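Local coordinates for 70 kDa protein (Xanthomonas sp., PDB 4B2N) that cleaves rubber oxidatively as a processive oxygenase, a c-type cytochrome that carries two covalently bound hemes, at residues H312-F317 with E337-F342; P522-V527 with A654-I659; L240-G245 with K624-Y629; A22-P27 with G31-P36. One frame throughout, in Å; residues are numbered along the deposited sequence.

Contact 1: residues H312-F317 with E337-F342. With HEC (heme c), chain C.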
# COMPACT_ATOMS: atom_id res chain seq x y z
N HIS A 312 -10.35 -2.64 -9.15
CA HIS A 312 -11.37 -2.84 -8.06
C HIS A 312 -10.70 -2.90 -6.75
O HIS A 312 -11.16 -2.31 -5.75
CB HIS A 312 -12.21 -4.09 -8.33
CG HIS A 312 -13.19 -3.90 -9.42
ND1 HIS A 312 -14.23 -4.71 -9.61
CD2 HIS A 312 -13.27 -2.90 -10.41
CE1 HIS A 312 -14.96 -4.29 -10.69
NE2 HIS A 312 -14.40 -3.16 -11.16
N SER A 313 -9.55 -3.58 -6.71
CA SER A 313 -8.75 -3.50 -5.47
C SER A 313 -8.39 -2.04 -5.10
O SER A 313 -8.47 -1.62 -3.90
CB SER A 313 -7.50 -4.35 -5.59
OG SER A 313 -6.74 -3.91 -6.72
N GLU A 314 -8.05 -1.22 -6.10
CA GLU A 314 -7.61 0.15 -5.82
C GLU A 314 -8.80 0.93 -5.31
O GLU A 314 -8.68 1.91 -4.55
CB GLU A 314 -7.11 0.80 -7.13
CG GLU A 314 -5.87 0.09 -7.69
CD GLU A 314 -5.20 0.82 -8.84
OE1 GLU A 314 -5.66 1.97 -9.19
OE2 GLU A 314 -4.25 0.21 -9.41
N MET A 315 -9.98 0.46 -5.72
CA MET A 315 -11.24 1.09 -5.30
C MET A 315 -11.75 0.83 -3.90
O MET A 315 -12.65 1.56 -3.45
CB MET A 315 -12.35 0.73 -6.29
CG MET A 315 -12.28 1.44 -7.63
SD MET A 315 -13.30 0.59 -8.88
CE MET A 315 -14.89 1.16 -8.37
N ALA A 316 -11.14 -0.12 -3.17
CA ALA A 316 -11.68 -0.55 -1.88
C ALA A 316 -12.12 0.63 -0.96
O ALA A 316 -13.26 0.65 -0.45
CB ALA A 316 -10.65 -1.40 -1.16
N PHE A 317 -11.24 1.62 -0.75
CA PHE A 317 -11.61 2.66 0.26
C PHE A 317 -12.71 3.57 -0.24
O PHE A 317 -13.44 4.23 0.55
CB PHE A 317 -10.39 3.48 0.66
CG PHE A 317 -9.54 2.80 1.70
CD1 PHE A 317 -9.99 2.67 3.01
CD2 PHE A 317 -8.31 2.26 1.35
CE1 PHE A 317 -9.18 2.03 3.98
CE2 PHE A 317 -7.50 1.64 2.30
CZ PHE A 317 -7.93 1.51 3.61
N GLU A 337 -9.68 3.98 -12.88
CA GLU A 337 -8.85 3.68 -14.07
C GLU A 337 -7.90 4.92 -14.34
O GLU A 337 -6.76 4.78 -14.65
CB GLU A 337 -9.79 3.49 -15.30
CG GLU A 337 -10.58 2.20 -15.23
CD GLU A 337 -9.74 0.94 -15.49
OE1 GLU A 337 -8.49 0.97 -15.67
OE2 GLU A 337 -10.36 -0.15 -15.55
N ASP A 338 -8.39 6.13 -14.15
CA ASP A 338 -7.55 7.33 -14.31
C ASP A 338 -6.50 7.41 -13.17
O ASP A 338 -5.33 7.67 -13.43
CB ASP A 338 -8.43 8.60 -14.27
CG ASP A 338 -9.25 8.84 -15.56
OD1 ASP A 338 -8.92 8.29 -16.61
OD2 ASP A 338 -10.26 9.64 -15.49
N ILE A 339 -6.91 7.15 -11.91
CA ILE A 339 -5.93 7.02 -10.82
C ILE A 339 -4.85 5.99 -11.18
O ILE A 339 -3.67 6.27 -11.10
CB ILE A 339 -6.60 6.76 -9.42
CG1 ILE A 339 -7.49 7.99 -8.96
CG2 ILE A 339 -5.50 6.27 -8.45
CD1 ILE A 339 -8.44 7.65 -7.82
N ASN A 340 -5.28 4.81 -11.62
CA ASN A 340 -4.37 3.74 -11.98
C ASN A 340 -3.38 4.16 -13.07
O ASN A 340 -2.19 3.86 -12.99
CB ASN A 340 -5.15 2.50 -12.43
CG ASN A 340 -4.23 1.39 -12.81
OD1 ASN A 340 -4.17 1.01 -14.00
ND2 ASN A 340 -3.45 0.92 -11.84
N ASN A 341 -3.89 4.79 -14.11
CA ASN A 341 -3.01 5.39 -15.10
C ASN A 341 -2.07 6.46 -14.56
O ASN A 341 -0.96 6.50 -14.98
CB ASN A 341 -3.79 5.93 -16.26
CG ASN A 341 -4.35 4.82 -17.12
OD1 ASN A 341 -3.76 3.71 -17.20
ND2 ASN A 341 -5.51 5.07 -17.71
N PHE A 342 -2.50 7.35 -13.66
CA PHE A 342 -1.54 8.23 -13.04
C PHE A 342 -0.45 7.36 -12.34
O PHE A 342 0.75 7.60 -12.50
CB PHE A 342 -2.23 9.17 -12.02
CG PHE A 342 -1.26 10.03 -11.27
CD1 PHE A 342 -0.34 10.83 -11.98
CD2 PHE A 342 -1.29 10.06 -9.88
CE1 PHE A 342 0.56 11.63 -11.25
CE2 PHE A 342 -0.44 10.88 -9.15
CZ PHE A 342 0.51 11.64 -9.86
FE HEC C . -3.56 1.57 -0.74
CHA HEC C . -2.02 -1.42 -1.65
CHB HEC C . -4.16 2.30 -4.13
CHC HEC C . -5.73 4.22 0.09
CHD HEC C . -2.49 1.25 2.44
NA HEC C . -3.23 0.69 -2.44
C1A HEC C . -2.43 -0.47 -2.66
C2A HEC C . -2.12 -0.70 -4.07
C3A HEC C . -2.73 0.35 -4.82
C4A HEC C . -3.37 1.18 -3.80
CMA HEC C . -2.63 0.58 -6.31
CAA HEC C . -1.28 -1.83 -4.71
CBA HEC C . 0.19 -1.45 -4.50
CGA HEC C . 1.14 -2.55 -4.92
O1A HEC C . 0.95 -3.77 -4.58
O2A HEC C . 2.14 -2.15 -5.53
NB HEC C . -4.75 2.86 -1.79
C1B HEC C . -4.81 3.09 -3.11
C2B HEC C . -5.71 4.14 -3.54
C3B HEC C . -6.18 4.69 -2.32
C4B HEC C . -5.49 3.89 -1.31
CMB HEC C . -5.96 4.45 -4.96
CAB HEC C . -7.20 5.77 -2.07
CBB HEC C . -8.51 5.48 -2.54
NC HEC C . -4.06 2.61 0.87
C1C HEC C . -4.95 3.63 1.15
C2C HEC C . -4.91 4.09 2.56
C3C HEC C . -3.96 3.16 3.23
C4C HEC C . -3.48 2.28 2.17
CMC HEC C . -5.78 5.21 3.12
CAC HEC C . -3.56 3.11 4.67
CBC HEC C . -4.56 3.28 5.63
ND HEC C . -2.46 0.14 0.21
C1D HEC C . -2.14 0.18 1.50
C2D HEC C . -1.35 -0.92 1.93
C3D HEC C . -1.22 -1.70 0.74
C4D HEC C . -1.97 -0.96 -0.27
CMD HEC C . -0.76 -1.25 3.26
CAD HEC C . -0.58 -3.04 0.69
CBD HEC C . -1.76 -3.91 1.27
CGD HEC C . -1.30 -5.34 1.43
O1D HEC C . -1.00 -5.79 2.57
O2D HEC C . -1.14 -6.00 0.35
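Between residues 312-317 and 337-342 the one hydrogen bond runs from N340 ND2 to E314 OE2, 2.7 Å long, but the N-H points well off the line to the oxygen (124°), which leaves the bond weak. The two side chains cross at about a right angle, and the carboxylate and amide planes are twisted 52° apart, so the groups do not lie flat on each other. E314 gets across because its CG stands beside the backbone N (chi1 -64°) and the chain beyond is extended, carrying the carboxylate clear of its own helix. The other oxygen, OE1, is buried without a polar partner; it rests against N340 CB at 3.3 Å.

These helices, 312-319 and 333-345, help line the pocket of the heme that C191 and C194 tether through a CXXCH motif, with H195 as axial ligand. E314 runs along the heme edge, OE2 lying 3.5 Å from the methyl CMA. On the partner helix, I339 turns its CG2 branch to the methyl CMB at 4.0 Å, a branched apolar residue suited to a methyl-studded rim. F317 instead meets the macrocycle itself: its CE2 is 3.4 Å from C1C, while CMC lies over one face of the ring, toward its rim. R294, hydrogen-bonded to this heme, lies close to the E314 side chain.

Contact 2: residues P522-V527 with A654-I659. With HEC (heme c), chain D.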
# COMPACT_ATOMS: atom_id res chain seq x y z
N PRO A 522 15.04 -1.12 9.31
CA PRO A 522 15.13 0.33 9.05
C PRO A 522 16.08 0.69 7.94
O PRO A 522 16.01 1.81 7.46
CB PRO A 522 15.69 0.88 10.36
CG PRO A 522 16.50 -0.27 10.92
CD PRO A 522 15.66 -1.49 10.60
N ASN A 523 16.98 -0.21 7.53
CA ASN A 523 17.87 0.16 6.43
C ASN A 523 18.21 -0.99 5.51
O ASN A 523 17.93 -2.16 5.80
CB ASN A 523 19.14 0.93 6.90
CG ASN A 523 20.01 0.14 7.88
OD1 ASN A 523 20.73 0.73 8.78
ND2 ASN A 523 19.98 -1.15 7.73
N LEU A 524 18.78 -0.67 4.37
CA LEU A 524 19.03 -1.68 3.38
C LEU A 524 20.13 -2.63 3.80
O LEU A 524 20.06 -3.89 3.54
CB LEU A 524 19.38 -1.01 2.04
CG LEU A 524 18.57 -1.70 0.96
CD1 LEU A 524 18.00 -0.68 0.02
CD2 LEU A 524 19.45 -2.75 0.26
N TRP A 525 21.16 -2.06 4.43
CA TRP A 525 22.17 -2.89 5.12
C TRP A 525 21.53 -4.06 5.89
O TRP A 525 21.95 -5.20 5.78
CB TRP A 525 22.99 -1.99 6.05
CG TRP A 525 24.09 -2.75 6.72
CD1 TRP A 525 24.10 -3.22 8.03
CD2 TRP A 525 25.36 -3.16 6.13
NE1 TRP A 525 25.29 -3.90 8.27
CE2 TRP A 525 26.08 -3.89 7.16
CE3 TRP A 525 25.94 -3.02 4.88
CZ2 TRP A 525 27.34 -4.43 6.94
CZ3 TRP A 525 27.22 -3.56 4.67
CH2 TRP A 525 27.90 -4.26 5.67
N GLY A 526 20.46 -3.78 6.64
CA GLY A 526 19.79 -4.77 7.46
C GLY A 526 19.11 -5.87 6.66
O GLY A 526 19.14 -7.04 7.03
N VAL A 527 18.50 -5.51 5.56
CA VAL A 527 17.98 -6.48 4.62
C VAL A 527 19.14 -7.37 4.19
O VAL A 527 18.97 -8.59 4.08
CB VAL A 527 17.36 -5.75 3.42
CG1 VAL A 527 16.93 -6.74 2.35
CG2 VAL A 527 16.18 -4.88 3.90
N ALA A 654 28.79 -2.94 -2.11
CA ALA A 654 28.69 -2.80 -3.58
C ALA A 654 27.24 -2.83 -3.99
O ALA A 654 26.80 -2.02 -4.84
CB ALA A 654 29.47 -3.89 -4.31
N LEU A 655 26.50 -3.75 -3.38
CA LEU A 655 25.08 -3.88 -3.70
C LEU A 655 24.35 -2.62 -3.26
O LEU A 655 23.46 -2.16 -4.00
CB LEU A 655 24.50 -5.08 -2.97
CG LEU A 655 24.67 -6.48 -3.58
CD1 LEU A 655 24.28 -7.47 -2.48
CD2 LEU A 655 23.80 -6.68 -4.84
N ILE A 656 24.71 -2.04 -2.12
CA ILE A 656 24.07 -0.76 -1.73
C ILE A 656 24.34 0.37 -2.70
O ILE A 656 23.43 1.14 -3.08
CB ILE A 656 24.41 -0.37 -0.28
CG1 ILE A 656 23.58 -1.23 0.67
CG2 ILE A 656 24.13 1.10 -0.01
CD1 ILE A 656 24.30 -1.38 2.02
N GLU A 657 25.60 0.51 -3.11
CA GLU A 657 25.94 1.50 -4.09
C GLU A 657 25.14 1.27 -5.38
O GLU A 657 24.68 2.24 -6.01
CB GLU A 657 27.43 1.40 -4.41
CG GLU A 657 27.91 2.75 -4.88
CD GLU A 657 27.94 3.80 -3.79
OE1 GLU A 657 27.70 3.50 -2.60
OE2 GLU A 657 28.13 4.98 -4.15
N TYR A 658 25.02 0.01 -5.80
CA TYR A 658 24.23 -0.26 -6.99
C TYR A 658 22.75 0.18 -6.82
O TYR A 658 22.14 0.78 -7.73
CB TYR A 658 24.33 -1.74 -7.34
CG TYR A 658 23.46 -2.10 -8.52
CD1 TYR A 658 23.58 -1.41 -9.73
CD2 TYR A 658 22.53 -3.14 -8.43
CE1 TYR A 658 22.79 -1.74 -10.81
CE2 TYR A 658 21.72 -3.48 -9.52
CZ TYR A 658 21.88 -2.76 -10.70
OH TYR A 658 21.17 -3.06 -11.79
N ILE A 659 22.19 -0.06 -5.65
CA ILE A 659 20.76 0.26 -5.45
C ILE A 659 20.53 1.79 -5.51
O ILE A 659 19.41 2.27 -5.88
CB ILE A 659 20.21 -0.38 -4.16
CG1 ILE A 659 20.15 -1.91 -4.35
CG2 ILE A 659 18.81 0.21 -3.81
CD1 ILE A 659 20.16 -2.70 -3.07
FE HEC D . 14.88 -9.36 -1.76
CHA HEC D . 12.37 -7.71 -0.05
CHB HEC D . 16.85 -6.39 -1.89
CHC HEC D . 17.58 -11.06 -2.98
CHD HEC D . 12.70 -11.84 -2.62
NA HEC D . 14.60 -7.43 -1.21
C1A HEC D . 13.56 -6.96 -0.37
C2A HEC D . 13.77 -5.56 0.02
C3A HEC D . 15.08 -5.18 -0.53
C4A HEC D . 15.58 -6.36 -1.20
CMA HEC D . 15.72 -3.81 -0.41
CAA HEC D . 12.80 -4.63 0.74
CBA HEC D . 11.89 -4.15 -0.45
CGA HEC D . 10.67 -3.38 0.07
O1A HEC D . 10.50 -3.37 1.32
O2A HEC D . 9.86 -2.72 -0.67
NB HEC D . 16.88 -8.77 -2.32
C1B HEC D . 17.52 -7.60 -2.33
C2B HEC D . 18.90 -7.62 -2.80
C3B HEC D . 19.12 -9.04 -3.11
C4B HEC D . 17.83 -9.64 -2.78
CMB HEC D . 19.83 -6.43 -2.93
CAB HEC D . 20.37 -9.73 -3.60
CBB HEC D . 21.42 -9.73 -2.67
NC HEC D . 15.09 -11.02 -2.74
C1C HEC D . 16.30 -11.70 -3.06
C2C HEC D . 16.13 -13.08 -3.50
C3C HEC D . 14.71 -13.30 -3.41
C4C HEC D . 14.11 -12.05 -2.85
CMC HEC D . 17.20 -14.05 -3.97
CAC HEC D . 14.03 -14.59 -3.75
CBC HEC D . 14.37 -15.80 -3.26
ND HEC D . 12.94 -9.66 -1.49
C1D HEC D . 12.20 -10.72 -1.81
C2D HEC D . 10.81 -10.74 -1.39
C3D HEC D . 10.70 -9.53 -0.61
C4D HEC D . 12.05 -8.97 -0.71
CMD HEC D . 9.75 -11.78 -1.66
CAD HEC D . 9.47 -9.00 0.09
CBD HEC D . 9.63 -9.46 1.55
CGD HEC D . 8.50 -8.98 2.43
O1D HEC D . 7.83 -9.77 3.13
O2D HEC D . 8.27 -7.79 2.38
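L524 and I659 meet tip to tip, methyl against methyl, while W525 and I656 cross at about a right angle; these two encounters make an apolar join between residues 522-527 and 654-659. In the first, L524 CD2 comes within 3.4 Å of I659 CD1, less than normal van der Waals separation. L524 also departs from the usual staggered torsions (chi1 -133°), so the closeness is doubtful and may partly reflect how the leucine was modelled. Its other branch, CD1, lies 4.0 Å from I659 CG2, so the forked leucine meets both arms of the isoleucine.

In the second encounter I656 CD1 lies in the plane of the indole, at its edge, 3.7 Å from W525 CE3. W525 has CG anti to its backbone N (chi1 -177°), which brings the CE3 edge of the six-membered ring to the I656 methyl; NE1 has its hydrogen-bond acceptor in D532.

Both helices wall the pocket of the second heme, held by C390 and C393. I659 CD1 reaches the methyl CMB at 3.7 Å, L655 CD1 touches CBB at 3.7 Å, and V527 CG1 packs on C3A at 3.8 Å. Aliphatic residues suit this position because they meet the heme methyls and ring carbons with apolar groups.

Outside the pair, W653 of helix 649-660 stacks on W525, and I366 of helix 357-369 touches A654 and L655. V527 leans on H641, an axial ligand of this heme iron.

Contact 3: residues L240-G245 with K624-Y629; sequences LPWSTG and KSRMVY
A chi1 of -60° and a bend at chi3 (148°) swing the R626 guanidinium away from its helix, over the loop 240-245 and onto S243. There NH1 and NH2 both bond to one atom, S243 O, each at 2.9 Å, gripping it end-on. The oxygen lies nearly in the guanidinium plane, yet both nitrogens approach from the same face of the carbonyl plane, NH1 from well above it and NH2 from a slighter tilt, so NH1, at least, does not use a lone pair of the carbonyl.

T244 O sits over one face of the guanidinium, 3.6 Å above the plane. The hydroxyl OG of S243 lies between backbone N and carbonyl carbon (chi1 60°) and donates to G245 O at 2.8 Å, a bond that ties S243 to the residue two further on. G245, without a side chain, brings its CA to 3.8 Å from R626 O. W242 crosses the arginine at about a right angle, with NE1 4.0 Å from R626 NH2 and its hydrogen bond given instead to D594 O.

Arginine suits the place because D217 and D594 form salt bridges with NH1 and NH2, which would offset the charge of the buried guanidinium. The contact thus ties the end of helix 620-626 to the loop between helices 218-226 and 253-261; P241 of that loop touches a heme and packs on W600 of helix 599-607.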
# COMPACT_ATOMS: atom_id res chain seq x y z
N LEU A 240 -12.83 2.53 9.14
CA LEU A 240 -11.59 3.25 8.81
C LEU A 240 -10.47 2.45 9.44
O LEU A 240 -10.72 1.66 10.34
CB LEU A 240 -11.62 4.72 9.25
CG LEU A 240 -11.36 5.00 10.72
CD1 LEU A 240 -11.69 6.37 11.23
CD2 LEU A 240 -12.27 4.04 11.38
N PRO A 241 -9.26 2.57 8.91
CA PRO A 241 -8.20 1.67 9.34
C PRO A 241 -7.62 2.08 10.69
O PRO A 241 -7.87 3.21 11.14
CB PRO A 241 -7.13 1.77 8.24
CG PRO A 241 -7.52 2.88 7.37
CD PRO A 241 -8.85 3.49 7.83
N TRP A 242 -6.93 1.14 11.35
CA TRP A 242 -6.29 1.44 12.66
C TRP A 242 -4.85 1.07 12.52
O TRP A 242 -4.45 0.59 11.44
CB TRP A 242 -7.00 0.60 13.71
CG TRP A 242 -6.71 0.98 15.15
CD1 TRP A 242 -5.77 0.39 15.98
CD2 TRP A 242 -7.39 2.02 15.97
NE1 TRP A 242 -5.80 0.98 17.23
CE2 TRP A 242 -6.75 1.98 17.29
CE3 TRP A 242 -8.41 2.93 15.75
CZ2 TRP A 242 -7.16 2.80 18.35
CZ3 TRP A 242 -8.83 3.78 16.81
CH2 TRP A 242 -8.21 3.71 18.07
N SER A 243 -4.03 1.29 13.55
CA SER A 243 -2.69 0.79 13.44
C SER A 243 -2.20 0.51 14.84
O SER A 243 -2.77 1.02 15.84
CB SER A 243 -1.78 1.83 12.75
OG SER A 243 -1.75 3.03 13.49
N THR A 244 -1.13 -0.25 14.89
CA THR A 244 -0.47 -0.48 16.13
C THR A 244 0.58 0.55 16.40
O THR A 244 1.00 0.73 17.58
CB THR A 244 0.12 -1.89 16.26
OG1 THR A 244 1.12 -2.10 15.27
CG2 THR A 244 -0.97 -2.94 16.07
N GLY A 245 0.96 1.30 15.36
CA GLY A 245 2.03 2.29 15.49
C GLY A 245 2.06 3.14 14.25
O GLY A 245 0.98 3.49 13.72
N LYS A 624 3.92 7.38 22.93
CA LYS A 624 5.36 7.23 23.03
C LYS A 624 5.78 5.89 22.52
O LYS A 624 6.80 5.76 21.82
CB LYS A 624 5.91 7.50 24.47
CG LYS A 624 5.94 8.97 24.80
CD LYS A 624 6.50 9.32 26.18
CE LYS A 624 7.89 8.68 26.37
NZ LYS A 624 8.53 9.20 27.64
N SER A 625 5.01 4.87 22.80
CA SER A 625 5.35 3.54 22.29
C SER A 625 5.10 3.41 20.77
O SER A 625 5.86 2.78 20.08
CB SER A 625 4.51 2.54 23.05
OG SER A 625 4.80 2.62 24.45
N ARG A 626 4.03 4.01 20.26
CA ARG A 626 3.72 3.98 18.79
C ARG A 626 4.85 4.62 17.93
O ARG A 626 4.99 4.32 16.74
CB ARG A 626 2.42 4.76 18.47
CG ARG A 626 1.19 4.21 19.17
CD ARG A 626 -0.07 5.02 18.68
NE ARG A 626 -0.97 3.97 18.79
CZ ARG A 626 -1.59 3.28 17.88
NH1 ARG A 626 -1.83 3.67 16.59
NH2 ARG A 626 -2.15 2.22 18.43
N MET A 627 5.62 5.50 18.56
CA MET A 627 6.80 6.18 17.97
C MET A 627 8.09 5.39 18.00
O MET A 627 9.17 5.96 17.76
CB MET A 627 6.97 7.56 18.60
CG MET A 627 5.79 8.38 18.14
SD MET A 627 5.80 10.10 18.54
CE MET A 627 7.06 10.68 17.51
N VAL A 628 8.00 4.10 18.32
CA VAL A 628 9.17 3.23 18.25
C VAL A 628 8.73 1.95 17.53
O VAL A 628 7.64 1.43 17.79
CB VAL A 628 9.74 2.80 19.63
CG1 VAL A 628 10.89 1.87 19.44
CG2 VAL A 628 10.20 4.03 20.40
N TYR A 629 9.54 1.46 16.61
CA TYR A 629 9.13 0.22 15.97
C TYR A 629 9.45 -0.96 16.89
O TYR A 629 10.61 -1.15 17.28
CB TYR A 629 9.81 -0.03 14.63
CG TYR A 629 9.18 -1.25 13.95
CD1 TYR A 629 8.03 -1.11 13.14
CD2 TYR A 629 9.70 -2.53 14.14
CE1 TYR A 629 7.44 -2.21 12.54
CE2 TYR A 629 9.11 -3.64 13.53
CZ TYR A 629 8.01 -3.48 12.74
OH TYR A 629 7.42 -4.58 12.16

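Contact 4: residues A22-P27 with G31-P36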
# COMPACT_ATOMS: atom_id res chain seq x y z
N ALA A 22 17.75 6.69 -14.25
CA ALA A 22 16.75 7.31 -15.16
C ALA A 22 15.82 8.14 -14.38
O ALA A 22 15.47 7.76 -13.25
CB ALA A 22 15.99 6.30 -15.96
N SER A 23 15.49 9.30 -14.94
CA SER A 23 14.55 10.18 -14.33
C SER A 23 13.17 9.65 -14.69
O SER A 23 12.19 9.78 -13.92
CB SER A 23 14.72 11.55 -14.99
OG SER A 23 15.77 12.21 -14.35
N ILE A 24 13.10 9.19 -15.94
CA ILE A 24 11.86 8.65 -16.47
C ILE A 24 12.06 7.15 -16.52
O ILE A 24 12.83 6.65 -17.29
CB ILE A 24 11.50 9.22 -17.85
CG1 ILE A 24 11.55 10.74 -17.80
CG2 ILE A 24 10.05 8.77 -18.24
CD1 ILE A 24 11.37 11.34 -19.20
N ARG A 25 11.32 6.44 -15.67
CA ARG A 25 11.42 5.00 -15.57
C ARG A 25 10.18 4.25 -16.16
O ARG A 25 10.27 3.30 -16.97
CB ARG A 25 11.59 4.71 -14.07
CG ARG A 25 12.02 3.30 -13.84
CD ARG A 25 13.39 3.10 -14.41
NE ARG A 25 14.44 3.60 -13.54
CZ ARG A 25 15.72 3.34 -13.79
NH1 ARG A 25 16.03 2.62 -14.87
NH2 ARG A 25 16.67 3.77 -12.97
N SER A 26 9.00 4.72 -15.79
CA SER A 26 7.74 4.20 -16.29
C SER A 26 7.82 3.95 -17.79
O SER A 26 8.07 4.87 -18.53
CB SER A 26 6.66 5.30 -16.07
OG SER A 26 5.53 4.90 -16.84
N PRO A 27 7.61 2.73 -18.26
CA PRO A 27 7.85 2.47 -19.72
C PRO A 27 6.94 3.22 -20.72
O PRO A 27 7.38 3.65 -21.76
CB PRO A 27 7.63 0.97 -19.83
CG PRO A 27 8.04 0.45 -18.49
CD PRO A 27 7.55 1.47 -17.47
N GLY A 31 8.34 5.79 -23.42
CA GLY A 31 7.98 5.71 -24.83
C GLY A 31 7.27 6.92 -25.38
O GLY A 31 7.29 7.17 -26.57
N CYS A 32 6.57 7.64 -24.52
CA CYS A 32 5.84 8.81 -24.97
C CYS A 32 6.59 10.11 -24.80
O CYS A 32 6.04 11.18 -25.05
CB CYS A 32 4.58 8.93 -24.16
SG CYS A 32 3.31 7.66 -24.49
N ASN A 33 7.81 10.04 -24.28
CA ASN A 33 8.47 11.26 -23.90
C ASN A 33 8.80 12.12 -25.16
O ASN A 33 9.44 11.61 -26.10
CB ASN A 33 9.73 10.88 -23.11
CG ASN A 33 10.57 12.06 -22.71
OD1 ASN A 33 10.08 13.09 -22.24
ND2 ASN A 33 11.84 11.91 -22.87
N GLY A 34 8.31 13.36 -25.21
CA GLY A 34 8.54 14.23 -26.40
C GLY A 34 7.80 13.76 -27.66
O GLY A 34 8.15 14.12 -28.78
N LYS A 35 6.81 12.89 -27.50
CA LYS A 35 6.08 12.34 -28.64
C LYS A 35 4.74 12.98 -28.64
O LYS A 35 4.20 13.35 -27.57
CB LYS A 35 5.96 10.81 -28.57
CG LYS A 35 7.25 10.00 -28.51
CD LYS A 35 8.18 10.35 -29.67
CE LYS A 35 8.80 9.13 -30.32
NZ LYS A 35 9.06 8.06 -29.32
N PRO A 36 4.18 13.19 -29.82
CA PRO A 36 2.89 13.81 -29.88
C PRO A 36 1.76 12.94 -29.29
O PRO A 36 1.90 11.72 -29.17
CB PRO A 36 2.69 14.04 -31.39
CG PRO A 36 3.59 13.03 -32.05
CD PRO A 36 4.78 12.95 -31.16
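The firm part of this contact is a helical bond: G31 N donates to P27 O at 2.9 Å and 159°, closing the first turn of the short helix 27-32 from residue i to i+4. Proline suits this first position, where no backbone N-H is needed, and S26 stands just ahead of it as N-cap, its OG making a weak bond to M29 N.

The solvent side is looser. I24 and N33, both exposed, cross obliquely, and the I24 CD1 methyl lies 3.7 Å from N33 CG, with OD1 and ND2 equally near, so it rests against the whole amide without any polar link. With chi1 at 177°, the N33 amide points away from its own backbone N and toward the isoleucine.

After the helix, a type II turn runs from C32 to K35, closed by K35 N to C32 O at 3.1 Å. Glycine is at home at G34, whose phi is positive, and K35 NZ reaches back weakly to G31 O. Outside these segments, C32 is joined by a disulfide to C88 at the start of helix 88-104, whose R92 bonds K35 O, while S26 OG bonds I344 O of helix 333-345.

Contacts 1, 2 and 3 are buried, whereas contact 4 lies at the surface. Contacts 1 and 2 each pair two helices beside a heme, but with different chemistry: a weak amide-carboxylate bond in one, purely apolar packing in the other; their centres lie about 31 Å apart, on opposite sides of the chain's centre. Contact 3 buries a guanidinium bonded to a backbone carbonyl and two acids, and touches contact 1 where F317 CE1 meets P241 CG at 3.9 Å, both residues belonging to the pocket of the first heme. Contact 4, mostly a local helical turn, shares helix 333-345 with contact 1 as a neighbour and is about 39 Å, centre to centre, from contact 3.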